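Local structure of protein A52 (Vaccinia virus, 2VVW) at residues K6-E11 against L25-M30; M30-L35 against I39-L44; K50-A55 against C106-D111; R70-E75 against R114-F119. The protein suppresses innate immune signalling as a Bcl-2-like immunomodulator, associating with host IRAK2 to inhibit NF-kappaB signalling and with TRAF6 to activate p38. All coordinates share one frame; numbering follows the deposited sequence.

How the interactions relate
Interactions 1 and 2 share Met30 and helix 21-35, and their centres lie 8 Å apart. They are joined by a probable hydrogen bond of 2.6 Å between Asp8 OD1 and Tyr31 OH, and both reach the second subunit. Interaction 2 passes to interaction 3 through Arg32, whose NH2 lies 2.8 Å from Asp111 OD2 and 2.9 Å from Asp52 OD2 in two salt bridges. Interactions 3 and 4 both use helix 96-115, with centres 16 Å apart. Interaction 4 is peripheral, about 22 Å from interaction 1 between centres, yet it too touches the second subunit, through Phe119. The four contacts therefore run through the Bcl-2-like bundle from its N-terminal segment, past its central helix, to a surface loop.

Interaction 1: residues K6-E11 against L25-M30; sequences KPDYLE and LEEYFM
Glu27, on helix 21-35, reaches across to the backbone of Tyr9 in the incoming N-terminal segment. Its OE1 accepts from Tyr9 N at 2.9 Å, a nearly straight bond with an N-H...O angle of 161°. The chain of Glu27 is extended beyond CG, giving it the length to span the gap. The same oxygen rests obliquely against the Tyr9 ring, 3.6 Å from CD2, with ring and carboxylate planes turned 58° apart. The other carboxylate oxygen, Glu27 OE2, meets a water that donates at 2.6 Å to it and also to Pro7 O, so each oxygen has a partner in the segment, one direct and one through water. Tyr9 suits this buried place because its ring fills space against Leu44 and Phe45 while its hydroxyl bonds to Asp19.

Direct contact thins toward Asp8, on a side shared with the second subunit. Asp8 OD1 lies 3.5 Å from Glu27 OE1, two like-charged acceptors whose repulsion is probably offset by Lys123 of the second subunit, salt-bridged to both carboxylates; Tyr31 OH is hydrogen-bonded to Asp8 OD1 as well. The solvent side lies at the exposed ends, Lys6 and Glu11. Asp8 OD2 meanwhile takes Leu10 N at 3.1 Å, approached from above the carboxylate plane. This closes an Asx turn, here on a loop fastened to the first helix of a Bcl-2-like fold.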
loop_
_atom_site.group_PDB
_atom_site.type_symbol
_atom_site.label_atom_id
_atom_site.label_comp_id
_atom_site.label_asym_id
_atom_site.label_seq_id
_atom_site.Cartn_x
_atom_site.Cartn_y
_atom_site.Cartn_z
ATOM N N LYS A 6 1.814 10.216 -9.340
ATOM C CA LYS A 6 0.759 10.866 -8.557
ATOM C C LYS A 6 1.310 11.197 -7.175
ATOM O O LYS A 6 2.260 10.557 -6.738
ATOM C CB LYS A 6 -0.429 9.915 -8.407
ATOM C CG LYS A 6 -0.927 9.248 -9.696
ATOM C CD LYS A 6 -1.421 7.802 -9.436
ATOM C CE LYS A 6 -2.698 7.478 -10.217
ATOM N NZ LYS A 6 -3.925 8.167 -9.661
ATOM N N PRO A 7 0.721 12.181 -6.469
ATOM C CA PRO A 7 1.213 12.444 -5.112
ATOM C C PRO A 7 0.867 11.316 -4.136
ATOM O O PRO A 7 0.023 10.454 -4.429
ATOM C CB PRO A 7 0.462 13.725 -4.704
ATOM C CG PRO A 7 -0.802 13.668 -5.499
ATOM C CD PRO A 7 -0.406 13.066 -6.821
ATOM N N ASP A 8 1.509 11.320 -2.979
ATOM C CA ASP A 8 1.101 10.432 -1.907
ATOM C C ASP A 8 -0.005 11.130 -1.136
ATOM O O ASP A 8 0.073 12.342 -0.946
ATOM C CB ASP A 8 2.266 10.154 -0.980
ATOM C CG ASP A 8 1.922 9.126 0.048
ATOM O OD1 ASP A 8 1.957 7.920 -0.300
ATOM O OD2 ASP A 8 1.575 9.520 1.185
ATOM N N TYR A 9 -1.020 10.392 -0.691
ATOM C CA TYR A 9 -2.205 11.008 -0.066
ATOM C C TYR A 9 -2.214 11.025 1.466
ATOM O O TYR A 9 -3.052 11.681 2.057
ATOM C CB TYR A 9 -3.496 10.420 -0.662
ATOM C CG TYR A 9 -3.627 10.796 -2.132
ATOM C CD1 TYR A 9 -3.803 12.135 -2.514
ATOM C CD2 TYR A 9 -3.523 9.843 -3.137
ATOM C CE1 TYR A 9 -3.889 12.508 -3.855
ATOM C CE2 TYR A 9 -3.605 10.201 -4.491
ATOM C CZ TYR A 9 -3.798 11.543 -4.843
ATOM O OH TYR A 9 -3.859 11.916 -6.173
ATOM N N LEU A 10 -1.258 10.375 2.110
ATOM C CA LEU A 10 -1.274 10.273 3.575
ATOM C C LEU A 10 -1.338 11.632 4.263
ATOM O O LEU A 10 -2.172 11.844 5.150
ATOM C CB LEU A 10 -0.054 9.516 4.071
ATOM C CG LEU A 10 0.026 9.217 5.571
ATOM C CD1 LEU A 10 -1.255 8.597 6.116
ATOM C CD2 LEU A 10 1.218 8.320 5.815
ATOM N N GLU A 11 -0.477 12.551 3.836
ATOM C CA GLU A 11 -0.413 13.895 4.427
ATOM C C GLU A 11 -0.887 15.004 3.465
ATOM O O GLU A 11 -0.627 16.176 3.681
ATOM C CB GLU A 11 1.008 14.158 4.908
ATOM C CG GLU A 11 1.452 13.194 5.993
ATOM C CD GLU A 11 2.920 13.335 6.375
ATOM O OE1 GLU A 11 3.701 13.925 5.604
ATOM O OE2 GLU A 11 3.298 12.844 7.457
ATOM N N LEU A 25 -8.872 6.546 -2.296
ATOM C CA LEU A 25 -9.455 5.540 -1.430
ATOM C C LEU A 25 -8.554 4.305 -1.275
ATOM O O LEU A 25 -8.460 3.752 -0.186
ATOM C CB LEU A 25 -10.867 5.148 -1.896
ATOM C CG LEU A 25 -11.950 6.240 -1.847
ATOM C CD1 LEU A 25 -13.218 5.757 -2.509
ATOM C CD2 LEU A 25 -12.222 6.653 -0.432
ATOM N N GLU A 26 -7.876 3.895 -2.340
ATOM C CA GLU A 26 -6.897 2.791 -2.253
ATOM C C GLU A 26 -5.861 3.099 -1.193
ATOM O O GLU A 26 -5.596 2.271 -0.341
ATOM C CB GLU A 26 -6.164 2.531 -3.572
ATOM C CG GLU A 26 -6.954 1.836 -4.659
ATOM C CD GLU A 26 -6.122 1.570 -5.932
ATOM O OE1 GLU A 26 -6.065 0.398 -6.376
ATOM O OE2 GLU A 26 -5.514 2.526 -6.476
ATOM N N GLU A 27 -5.281 4.294 -1.256
ATOM C CA GLU A 27 -4.235 4.688 -0.318
ATOM C C GLU A 27 -4.781 4.872 1.081
ATOM O O GLU A 27 -4.103 4.551 2.057
ATOM C CB GLU A 27 -3.511 5.954 -0.803
ATOM C CG GLU A 27 -2.664 5.701 -2.038
ATOM C CD GLU A 27 -1.533 6.686 -2.265
ATOM O OE1 GLU A 27 -1.305 7.606 -1.431
ATOM O OE2 GLU A 27 -0.864 6.525 -3.314
ATOM N N TYR A 28 -6.001 5.401 1.189
ATOM C CA TYR A 28 -6.666 5.549 2.491
ATOM C C TYR A 28 -6.835 4.200 3.207
ATOM O O TYR A 28 -6.453 4.021 4.364
ATOM C CB TYR A 28 -8.036 6.199 2.291
ATOM C CG TYR A 28 -8.827 6.347 3.560
ATOM C CD1 TYR A 28 -8.443 7.281 4.535
ATOM C CD2 TYR A 28 -9.938 5.548 3.810
ATOM C CE1 TYR A 28 -9.145 7.427 5.700
ATOM C CE2 TYR A 28 -10.661 5.691 4.984
ATOM C CZ TYR A 28 -10.256 6.632 5.931
ATOM O OH TYR A 28 -10.964 6.786 7.099
ATOM N N PHE A 29 -7.394 3.234 2.505
ATOM C CA PHE A 29 -7.540 1.902 3.079
ATOM C C PHE A 29 -6.219 1.191 3.332
ATOM O O PHE A 29 -6.075 0.513 4.351
ATOM C CB PHE A 29 -8.509 1.058 2.254
ATOM C CG PHE A 29 -9.923 1.553 2.331
ATOM C CD1 PHE A 29 -10.579 1.640 3.544
ATOM C CD2 PHE A 29 -10.598 1.947 1.200
ATOM C CE1 PHE A 29 -11.883 2.100 3.613
ATOM C CE2 PHE A 29 -11.897 2.413 1.275
ATOM C CZ PHE A 29 -12.532 2.493 2.470
ATOM N N MET A 30 -5.235 1.410 2.464
ATOM C CA MET A 30 -3.903 0.842 2.665
ATOM C C MET A 30 -3.300 1.406 3.936
ATOM O O MET A 30 -2.881 0.660 4.799
ATOM C CB MET A 30 -3.009 1.178 1.475
ATOM C CG MET A 30 -1.561 0.800 1.607
ATOM S SD MET A 30 -0.614 1.470 0.231
ATOM C CE MET A 30 -0.491 3.224 0.683
HETATM O O HOH W 1 -0.817 8.145 -5.391
#

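Interaction 2: residues M30-L35 against I39-L44; sequences MYRGLL and IKYGRL
Leu35 and Arg32 face Ile39 and Tyr41 at a helix-loop-helix corner of the Bcl-2-like bundle, where the end of helix 21-35 gives way to a short connection that leads into helix 43-49. The apolar part is one close pair: Leu35 CB lies 3.9 Å from Ile39 CG1. Two branched aliphatic residues suit this partly exposed spot because it continues into the dimer, where Phe119 of the second subunit packs on both of them.

The polar groups mostly look elsewhere. The guanidinium group of Arg32 is held by Tyr28, Asp52 and Asp111, and an arginine fits because its several N-H groups can serve these partners together. Tyr31 OH is hydrogen-bonded to Asp8 and also to Trp122 of the second subunit. Within the 39-44 segment, Gly42 occupies the N-cap position before helix 43-49, and Asp13 accepts from the backbone N of Arg43 at the helix start.

The third kind of contact sets a hydroxyl against aliphatic carbon. Tyr41 crosses Arg32 at about a right angle, ring and guanidinium planes 48° apart, and its phenol meets the base of the arginine chain instead of the charged end. Arg32 has CG anti to its own N (chi1 -178°) and an extended chain, which leads the guanidinium away from the phenol. Tyr41 OH sits 3.4 Å from Arg32 CB and 3.5 Å from Arg32 CA.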
loop_
_atom_site.group_PDB
_atom_site.type_symbol
_atom_site.label_atom_id
_atom_site.label_comp_id
_atom_site.label_asym_id
_atom_site.label_seq_id
_atom_site.Cartn_x
_atom_site.Cartn_y
_atom_site.Cartn_z
ATOM N N MET A 30 -5.235 1.410 2.464
ATOM C CA MET A 30 -3.903 0.842 2.665
ATOM C C MET A 30 -3.300 1.406 3.936
ATOM O O MET A 30 -2.881 0.660 4.799
ATOM C CB MET A 30 -3.009 1.178 1.475
ATOM C CG MET A 30 -1.561 0.800 1.607
ATOM S SD MET A 30 -0.614 1.470 0.231
ATOM C CE MET A 30 -0.491 3.224 0.683
ATOM N N TYR A 31 -3.289 2.727 4.055
ATOM C CA TYR A 31 -2.610 3.354 5.193
ATOM C C TYR A 31 -3.345 3.125 6.525
ATOM O O TYR A 31 -2.708 2.865 7.566
ATOM C CB TYR A 31 -2.400 4.846 4.941
ATOM C CG TYR A 31 -1.232 5.188 4.036
ATOM C CD1 TYR A 31 0.074 4.850 4.394
ATOM C CD2 TYR A 31 -1.424 5.882 2.827
ATOM C CE1 TYR A 31 1.163 5.155 3.581
ATOM C CE2 TYR A 31 -0.316 6.215 2.001
ATOM C CZ TYR A 31 0.958 5.835 2.379
ATOM O OH TYR A 31 2.046 6.166 1.607
ATOM N N ARG A 32 -4.671 3.251 6.509
ATOM C CA ARG A 32 -5.458 3.003 7.705
ATOM C C ARG A 32 -5.417 1.514 8.074
ATOM O O ARG A 32 -5.228 1.149 9.242
ATOM C CB ARG A 32 -6.895 3.477 7.523
ATOM C CG ARG A 32 -7.746 3.293 8.772
ATOM C CD ARG A 32 -9.015 4.132 8.728
ATOM N NE ARG A 32 -9.895 3.799 9.849
ATOM C CZ ARG A 32 -10.901 4.556 10.272
ATOM N NH1 ARG A 32 -11.165 5.709 9.693
ATOM N NH2 ARG A 32 -11.633 4.157 11.305
ATOM N N GLY A 33 -5.558 0.655 7.082
ATOM C CA GLY A 33 -5.484 -0.790 7.304
ATOM C C GLY A 33 -4.145 -1.344 7.781
ATOM O O GLY A 33 -4.119 -2.387 8.451
ATOM N N LEU A 34 -3.035 -0.671 7.442
ATOM C CA LEU A 34 -1.703 -1.155 7.798
ATOM C C LEU A 34 -1.076 -0.377 8.946
ATOM O O LEU A 34 -0.449 -0.991 9.807
ATOM C CB LEU A 34 -0.757 -1.183 6.576
ATOM C CG LEU A 34 -1.175 -2.081 5.397
ATOM C CD1 LEU A 34 -0.078 -2.081 4.263
ATOM C CD2 LEU A 34 -1.543 -3.512 5.793
ATOM N N LEU A 35 -1.257 0.947 8.979
ATOM C CA LEU A 35 -0.661 1.785 10.036
ATOM C C LEU A 35 -1.630 2.172 11.148
ATOM O O LEU A 35 -1.209 2.449 12.255
ATOM C CB LEU A 35 -0.089 3.078 9.454
ATOM C CG LEU A 35 0.943 2.959 8.343
ATOM C CD1 LEU A 35 1.361 4.326 7.919
ATOM C CD2 LEU A 35 2.110 2.114 8.796
ATOM N N ILE A 39 -1.394 8.234 13.637
ATOM C CA ILE A 39 -0.500 8.648 12.562
ATOM C C ILE A 39 -1.036 10.000 12.110
ATOM O O ILE A 39 -2.260 10.175 12.038
ATOM C CB ILE A 39 -0.586 7.676 11.351
ATOM C CG1 ILE A 39 0.028 6.318 11.690
ATOM C CG2 ILE A 39 0.107 8.238 10.129
ATOM C CD1 ILE A 39 1.480 6.379 12.052
ATOM N N LYS A 40 -0.133 10.933 11.802
ATOM C CA LYS A 40 -0.504 12.214 11.193
ATOM C C LYS A 40 -1.061 12.010 9.784
ATOM O O LYS A 40 -0.378 11.478 8.910
ATOM C CB LYS A 40 0.699 13.164 11.138
ATOM N N TYR A 41 -2.313 12.427 9.598
ATOM C CA TYR A 41 -3.019 12.434 8.309
ATOM C C TYR A 41 -3.153 13.875 7.834
ATOM O O TYR A 41 -3.237 14.797 8.649
ATOM C CB TYR A 41 -4.454 11.910 8.472
ATOM C CG TYR A 41 -4.679 10.408 8.536
ATOM C CD1 TYR A 41 -3.625 9.497 8.561
ATOM C CD2 TYR A 41 -5.986 9.903 8.621
ATOM C CE1 TYR A 41 -3.872 8.116 8.639
ATOM C CE2 TYR A 41 -6.239 8.534 8.698
ATOM C CZ TYR A 41 -5.182 7.644 8.712
ATOM O OH TYR A 41 -5.438 6.292 8.796
ATOM N N GLY A 42 -3.255 14.070 6.522
ATOM C CA GLY A 42 -3.545 15.389 5.969
ATOM C C GLY A 42 -5.021 15.713 6.084
ATOM O O GLY A 42 -5.802 14.934 6.653
ATOM N N ARG A 43 -5.409 16.869 5.552
ATOM C CA ARG A 43 -6.799 17.296 5.592
ATOM C C ARG A 43 -7.691 16.377 4.762
ATOM O O ARG A 43 -8.857 16.159 5.094
ATOM C CB ARG A 43 -6.929 18.737 5.102
ATOM C CG ARG A 43 -6.329 19.730 6.075
ATOM C CD ARG A 43 -6.873 21.125 5.881
ATOM N NE ARG A 43 -5.956 21.983 5.144
ATOM C CZ ARG A 43 -4.840 22.513 5.649
ATOM N NH1 ARG A 43 -4.471 22.261 6.906
ATOM N NH2 ARG A 43 -4.076 23.289 4.883
ATOM N N LEU A 44 -7.152 15.829 3.684
ATOM C CA LEU A 44 -7.962 14.973 2.819
ATOM C C LEU A 44 -8.425 13.702 3.544
ATOM O O LEU A 44 -9.615 13.428 3.619
ATOM C CB LEU A 44 -7.198 14.618 1.546
ATOM C CG LEU A 44 -7.877 13.602 0.627
ATOM C CD1 LEU A 44 -9.263 14.084 0.227
ATOM C CD2 LEU A 44 -6.988 13.326 -0.596
#

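Interaction 3: residues K50-A55 against C106-D111; sequences KFDNDA and CACVVD
Helix 96-115, the buried helix around which the Bcl-2-like bundle is built, meets the start of helix 51-59 here, some 6 Å from the centre of the chain. Asp52 makes the close contacts from its side. The nearest pair of backbone positions is Asp52 and Cys108, whose CA atoms are 6.8 Å apart, close enough to favour small side chains on helix 96-115. Ala107 and Cys108 meet that need. The methyl carbon of Ala107, CB, lies 3.5 Å from Asp52 OD1. Beside it, Cys108 SG comes to 3.8 Å from Asp52 CG and 4.0 Å from Asp52 CB, and it is nearly equally far from both carboxylate oxygens, so the sulfur lies against the middle of the group instead of at one end. Its position follows from chi1 of -69°, which keeps SG beside the backbone N and pointed across the gap.

These are van der Waals contacts, and the charge of Asp52 is met elsewhere: OD2 forms a salt bridge with Arg32 of helix 21-35, which also pairs with Asp111. The two acids, with OD2 atoms 5.3 Å apart, thus share one cation, which should temper their mutual repulsion; Asp111 OD1 has Arg114 as a second partner. Phe51 leads away from 106-111 but packs on Ile100 and Ile103, earlier on the same helix. Close helix packing through small residues, joined at its edge by a shared arginine, links three helices of the Bcl-2-like core.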
loop_
_atom_site.group_PDB
_atom_site.type_symbol
_atom_site.label_atom_id
_atom_site.label_comp_id
_atom_site.label_asym_id
_atom_site.label_seq_id
_atom_site.Cartn_x
_atom_site.Cartn_y
_atom_site.Cartn_z
ATOM N N LYS A 50 -14.098 11.331 8.726
ATOM C CA LYS A 50 -15.397 11.748 9.224
ATOM C C LYS A 50 -16.541 10.857 8.713
ATOM O O LYS A 50 -17.607 10.842 9.316
ATOM C CB LYS A 50 -15.652 13.228 8.906
ATOM C CG LYS A 50 -14.676 14.163 9.577
ATOM C CD LYS A 50 -15.003 15.610 9.278
ATOM C CE LYS A 50 -13.932 16.540 9.833
ATOM N NZ LYS A 50 -14.227 17.959 9.506
ATOM N N PHE A 51 -16.328 10.121 7.618
ATOM C CA PHE A 51 -17.328 9.187 7.095
ATOM C C PHE A 51 -17.689 8.061 8.068
ATOM O O PHE A 51 -18.698 7.383 7.871
ATOM C CB PHE A 51 -16.881 8.532 5.776
ATOM C CG PHE A 51 -16.717 9.487 4.606
ATOM C CD1 PHE A 51 -16.974 10.845 4.709
ATOM C CD2 PHE A 51 -16.304 8.985 3.380
ATOM C CE1 PHE A 51 -16.821 11.683 3.613
ATOM C CE2 PHE A 51 -16.162 9.817 2.268
ATOM C CZ PHE A 51 -16.424 11.168 2.387
ATOM N N ASP A 52 -16.870 7.857 9.101
ATOM C CA ASP A 52 -17.132 6.834 10.113
ATOM C C ASP A 52 -18.437 7.091 10.860
ATOM O O ASP A 52 -19.136 6.157 11.207
ATOM C CB ASP A 52 -15.977 6.752 11.123
ATOM C CG ASP A 52 -14.666 6.249 10.504
ATOM O OD1 ASP A 52 -14.585 5.966 9.283
ATOM O OD2 ASP A 52 -13.704 6.151 11.276
ATOM N N ASN A 53 -18.742 8.354 11.129
ATOM C CA ASN A 53 -20.001 8.740 11.767
ATOM C C ASN A 53 -21.202 8.319 10.933
ATOM O O ASN A 53 -22.166 7.777 11.468
ATOM C CB ASN A 53 -20.071 10.260 11.980
ATOM C CG ASN A 53 -18.893 10.805 12.770
ATOM O OD1 ASN A 53 -18.309 11.832 12.402
ATOM N ND2 ASN A 53 -18.531 10.123 13.852
ATOM N N ASP A 54 -21.142 8.582 9.628
ATOM C CA ASP A 54 -22.206 8.196 8.698
ATOM C C ASP A 54 -22.458 6.687 8.733
ATOM O O ASP A 54 -23.608 6.238 8.746
ATOM C CB ASP A 54 -21.859 8.610 7.259
ATOM C CG ASP A 54 -21.616 10.104 7.116
ATOM O OD1 ASP A 54 -22.319 10.754 6.315
ATOM O OD2 ASP A 54 -20.718 10.626 7.810
ATOM N N ALA A 55 -21.363 5.928 8.734
ATOM C CA ALA A 55 -21.391 4.472 8.762
ATOM C C ALA A 55 -22.104 3.931 9.994
ATOM O O ALA A 55 -22.931 3.028 9.888
ATOM C CB ALA A 55 -19.958 3.914 8.723
ATOM N N CYS A 106 -16.294 0.396 5.562
ATOM C CA CYS A 106 -15.041 -0.255 5.161
ATOM C C CYS A 106 -13.913 0.112 6.113
ATOM O O CYS A 106 -13.147 -0.748 6.550
ATOM C CB CYS A 106 -14.673 0.166 3.737
ATOM S SG CYS A 106 -15.754 -0.584 2.541
ATOM N N ALA A 107 -13.827 1.401 6.416
ATOM C CA ALA A 107 -12.806 1.950 7.313
ATOM C C ALA A 107 -12.868 1.358 8.707
ATOM O O ALA A 107 -11.826 1.028 9.321
ATOM C CB ALA A 107 -12.957 3.442 7.402
ATOM N N CYS A 108 -14.075 1.291 9.250
ATOM C CA CYS A 108 -14.265 0.728 10.586
ATOM C C CYS A 108 -13.968 -0.779 10.584
ATOM O O CYS A 108 -13.457 -1.304 11.548
ATOM C CB CYS A 108 -15.680 1.015 11.097
ATOM S SG CYS A 108 -15.976 2.784 11.452
ATOM N N VAL A 109 -14.285 -1.461 9.492
ATOM C CA VAL A 109 -13.987 -2.891 9.353
ATOM C C VAL A 109 -12.476 -3.130 9.227
ATOM O O VAL A 109 -11.925 -4.023 9.877
ATOM C CB VAL A 109 -14.756 -3.514 8.147
ATOM C CG1 VAL A 109 -14.266 -4.924 7.832
ATOM C CG2 VAL A 109 -16.272 -3.502 8.430
ATOM N N VAL A 110 -11.794 -2.322 8.416
ATOM C CA VAL A 110 -10.356 -2.483 8.258
ATOM C C VAL A 110 -9.632 -2.314 9.607
ATOM O O VAL A 110 -8.625 -2.963 9.839
ATOM C CB VAL A 110 -9.769 -1.553 7.133
ATOM C CG1 VAL A 110 -9.347 -0.176 7.675
ATOM C CG2 VAL A 110 -8.604 -2.229 6.444
ATOM N N ASP A 111 -10.171 -1.504 10.519
ATOM C CA ASP A 111 -9.565 -1.384 11.847
ATOM C C ASP A 111 -9.562 -2.704 12.584
ATOM O O ASP A 111 -8.611 -3.012 13.291
ATOM C CB ASP A 111 -10.303 -0.400 12.756
ATOM C CG ASP A 111 -10.280 1.020 12.262
ATOM O OD1 ASP A 111 -9.404 1.397 11.467
ATOM O OD2 ASP A 111 -11.167 1.772 12.709
#

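Interaction 4: residues R70-E75 against R114-F119; sequences RLNSEE and RNEKLF
Asn72 lays its side chain over Glu116, and the contact can be followed outward from its CB. That carbon lies 3.9 Å from Glu116 CG. Next comes Asn72 CG, 3.5 Å from the same Glu116 CG, and here the amide and carboxylate planes are only 11° apart, so the two flat groups stack. At the tip, OD1 approaches Glu116 CB at 3.4 Å and Leu118 CD1 at 3.9 Å; set against carbon here, this buried oxygen has no polar partner in the model. The other tip atom, ND2, stays 3.7 Å from Glu116 OE1, too long to count as a hydrogen bond. Glu116 folds to meet the amide because its chain bends at chi2 (69°), while a flat, short asparagine suits the turn from Arg70 to Ser73. Asn72 also packs on Val112 and Trp113, so the loop between helices 62-68 and 76-90 rests against the C-terminal end of helix 96-115, where a Schellman motif at Lys117 brings that helix to its close.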
loop_
_atom_site.group_PDB
_atom_site.type_symbol
_atom_site.label_atom_id
_atom_site.label_comp_id
_atom_site.label_asym_id
_atom_site.label_seq_id
_atom_site.Cartn_x
_atom_site.Cartn_y
_atom_site.Cartn_z
ATOM N N ARG A 70 -18.726 -12.119 11.994
ATOM C CA ARG A 70 -17.556 -12.889 12.420
ATOM C C ARG A 70 -16.292 -12.457 11.647
ATOM O O ARG A 70 -15.610 -13.267 10.991
ATOM C CB ARG A 70 -17.836 -14.378 12.221
ATOM C CG ARG A 70 -19.111 -14.848 12.923
ATOM C CD ARG A 70 -19.524 -16.239 12.459
ATOM N NE ARG A 70 -20.981 -16.418 12.515
ATOM C CZ ARG A 70 -21.823 -16.305 11.480
ATOM N NH1 ARG A 70 -23.126 -16.500 11.682
ATOM N NH2 ARG A 70 -21.394 -16.013 10.249
ATOM N N LEU A 71 -16.011 -11.160 11.732
ATOM C CA LEU A 71 -15.029 -10.506 10.888
ATOM C C LEU A 71 -13.633 -11.103 10.994
ATOM O O LEU A 71 -12.929 -11.173 9.995
ATOM C CB LEU A 71 -14.983 -8.993 11.173
ATOM C CG LEU A 71 -16.110 -8.107 10.636
ATOM C CD1 LEU A 71 -15.883 -6.659 11.061
ATOM C CD2 LEU A 71 -16.280 -8.214 9.079
ATOM N N ASN A 72 -13.231 -11.541 12.190
ATOM C CA ASN A 72 -11.885 -12.062 12.371
ATOM C C ASN A 72 -11.808 -13.566 12.132
ATOM O O ASN A 72 -10.744 -14.167 12.310
ATOM C CB ASN A 72 -11.360 -11.720 13.771
ATOM C CG ASN A 72 -10.965 -10.253 13.915
ATOM O OD1 ASN A 72 -10.669 -9.578 12.937
ATOM N ND2 ASN A 72 -10.940 -9.761 15.169
ATOM N N SER A 73 -12.916 -14.176 11.698
ATOM C CA SER A 73 -12.909 -15.601 11.373
ATOM C C SER A 73 -12.304 -15.847 10.006
ATOM O O SER A 73 -12.103 -14.913 9.231
ATOM C CB SER A 73 -14.330 -16.172 11.391
ATOM O OG SER A 73 -15.073 -15.683 10.302
ATOM N N GLU A 74 -12.054 -17.116 9.697
ATOM C CA GLU A 74 -11.534 -17.501 8.405
ATOM C C GLU A 74 -12.423 -16.966 7.280
ATOM O O GLU A 74 -11.936 -16.638 6.207
ATOM C CB GLU A 74 -11.435 -19.031 8.302
ATOM C CG GLU A 74 -10.596 -19.519 7.139
ATOM C CD GLU A 74 -9.110 -19.178 7.294
ATOM O OE1 GLU A 74 -8.515 -19.533 8.346
ATOM O OE2 GLU A 74 -8.541 -18.555 6.359
ATOM N N GLU A 75 -13.727 -16.889 7.538
ATOM C CA GLU A 75 -14.707 -16.512 6.527
ATOM C C GLU A 75 -15.041 -15.010 6.555
ATOM O O GLU A 75 -15.844 -14.548 5.751
ATOM C CB GLU A 75 -16.009 -17.304 6.749
ATOM C CG GLU A 75 -15.874 -18.816 6.679
ATOM C CD GLU A 75 -15.324 -19.484 7.951
ATOM O OE1 GLU A 75 -15.193 -18.842 9.027
ATOM O OE2 GLU A 75 -15.008 -20.692 7.859
ATOM N N ARG A 114 -6.873 -4.938 11.084
ATOM C CA ARG A 114 -5.538 -4.491 11.457
ATOM C C ARG A 114 -5.224 -4.965 12.854
ATOM O O ARG A 114 -4.142 -5.524 13.117
ATOM C CB ARG A 114 -5.449 -2.970 11.382
ATOM C CG ARG A 114 -4.033 -2.414 11.537
ATOM C CD ARG A 114 -4.057 -0.887 11.639
ATOM N NE ARG A 114 -4.826 -0.459 12.805
ATOM C CZ ARG A 114 -6.015 0.150 12.789
ATOM N NH1 ARG A 114 -6.634 0.488 11.648
ATOM N NH2 ARG A 114 -6.579 0.452 13.953
ATOM N N ASN A 115 -6.161 -4.739 13.760
ATOM C CA ASN A 115 -5.971 -5.090 15.173
ATOM C C ASN A 115 -5.758 -6.584 15.393
ATOM O O ASN A 115 -5.062 -6.983 16.316
ATOM C CB ASN A 115 -7.148 -4.581 16.015
ATOM C CG ASN A 115 -7.216 -3.060 16.059
ATOM O OD1 ASN A 115 -6.234 -2.366 15.765
ATOM N ND2 ASN A 115 -8.388 -2.535 16.396
ATOM N N GLU A 116 -6.340 -7.401 14.520
ATOM C CA GLU A 116 -6.181 -8.848 14.547
ATOM C C GLU A 116 -4.961 -9.323 13.722
ATOM O O GLU A 116 -4.651 -10.526 13.681
ATOM C CB GLU A 116 -7.470 -9.487 14.028
ATOM C CG GLU A 116 -7.559 -11.006 14.089
ATOM C CD GLU A 116 -7.657 -11.566 15.491
ATOM O OE1 GLU A 116 -7.617 -10.803 16.483
ATOM O OE2 GLU A 116 -7.767 -12.803 15.595
ATOM N N LYS A 117 -4.281 -8.364 13.091
ATOM C CA LYS A 117 -3.093 -8.589 12.259
ATOM C C LYS A 117 -3.412 -9.413 11.017
ATOM O O LYS A 117 -2.559 -10.123 10.487
ATOM C CB LYS A 117 -1.939 -9.184 13.082
ATOM C CG LYS A 117 -1.524 -8.276 14.207
ATOM C CD LYS A 117 -0.465 -8.904 15.063
ATOM C CE LYS A 117 0.084 -7.911 16.076
ATOM N NZ LYS A 117 1.078 -8.549 17.001
ATOM N N LEU A 118 -4.642 -9.278 10.542
ATOM C CA LEU A 118 -5.051 -9.865 9.269
ATOM C C LEU A 118 -4.786 -8.823 8.198
ATOM O O LEU A 118 -5.705 -8.315 7.558
ATOM C CB LEU A 118 -6.524 -10.274 9.319
ATOM C CG LEU A 118 -6.825 -11.396 10.314
ATOM C CD1 LEU A 118 -8.316 -11.588 10.589
ATOM C CD2 LEU A 118 -6.154 -12.721 9.903
ATOM N N PHE A 119 -3.503 -8.541 7.973
ATOM C CA PHE A 119 -3.109 -7.306 7.321
ATOM C C PHE A 119 -3.538 -7.233 5.852
ATOM O O PHE A 119 -3.938 -6.161 5.394
ATOM C CB PHE A 119 -1.595 -7.054 7.495
ATOM C CG PHE A 119 -1.201 -6.621 8.894
ATOM C CD1 PHE A 119 -1.688 -5.435 9.419
ATOM C CD2 PHE A 119 -0.325 -7.381 9.666
ATOM C CE1 PHE A 119 -1.323 -5.019 10.705
ATOM C CE2 PHE A 119 0.040 -6.972 10.947
ATOM C CZ PHE A 119 -0.459 -5.786 11.458
#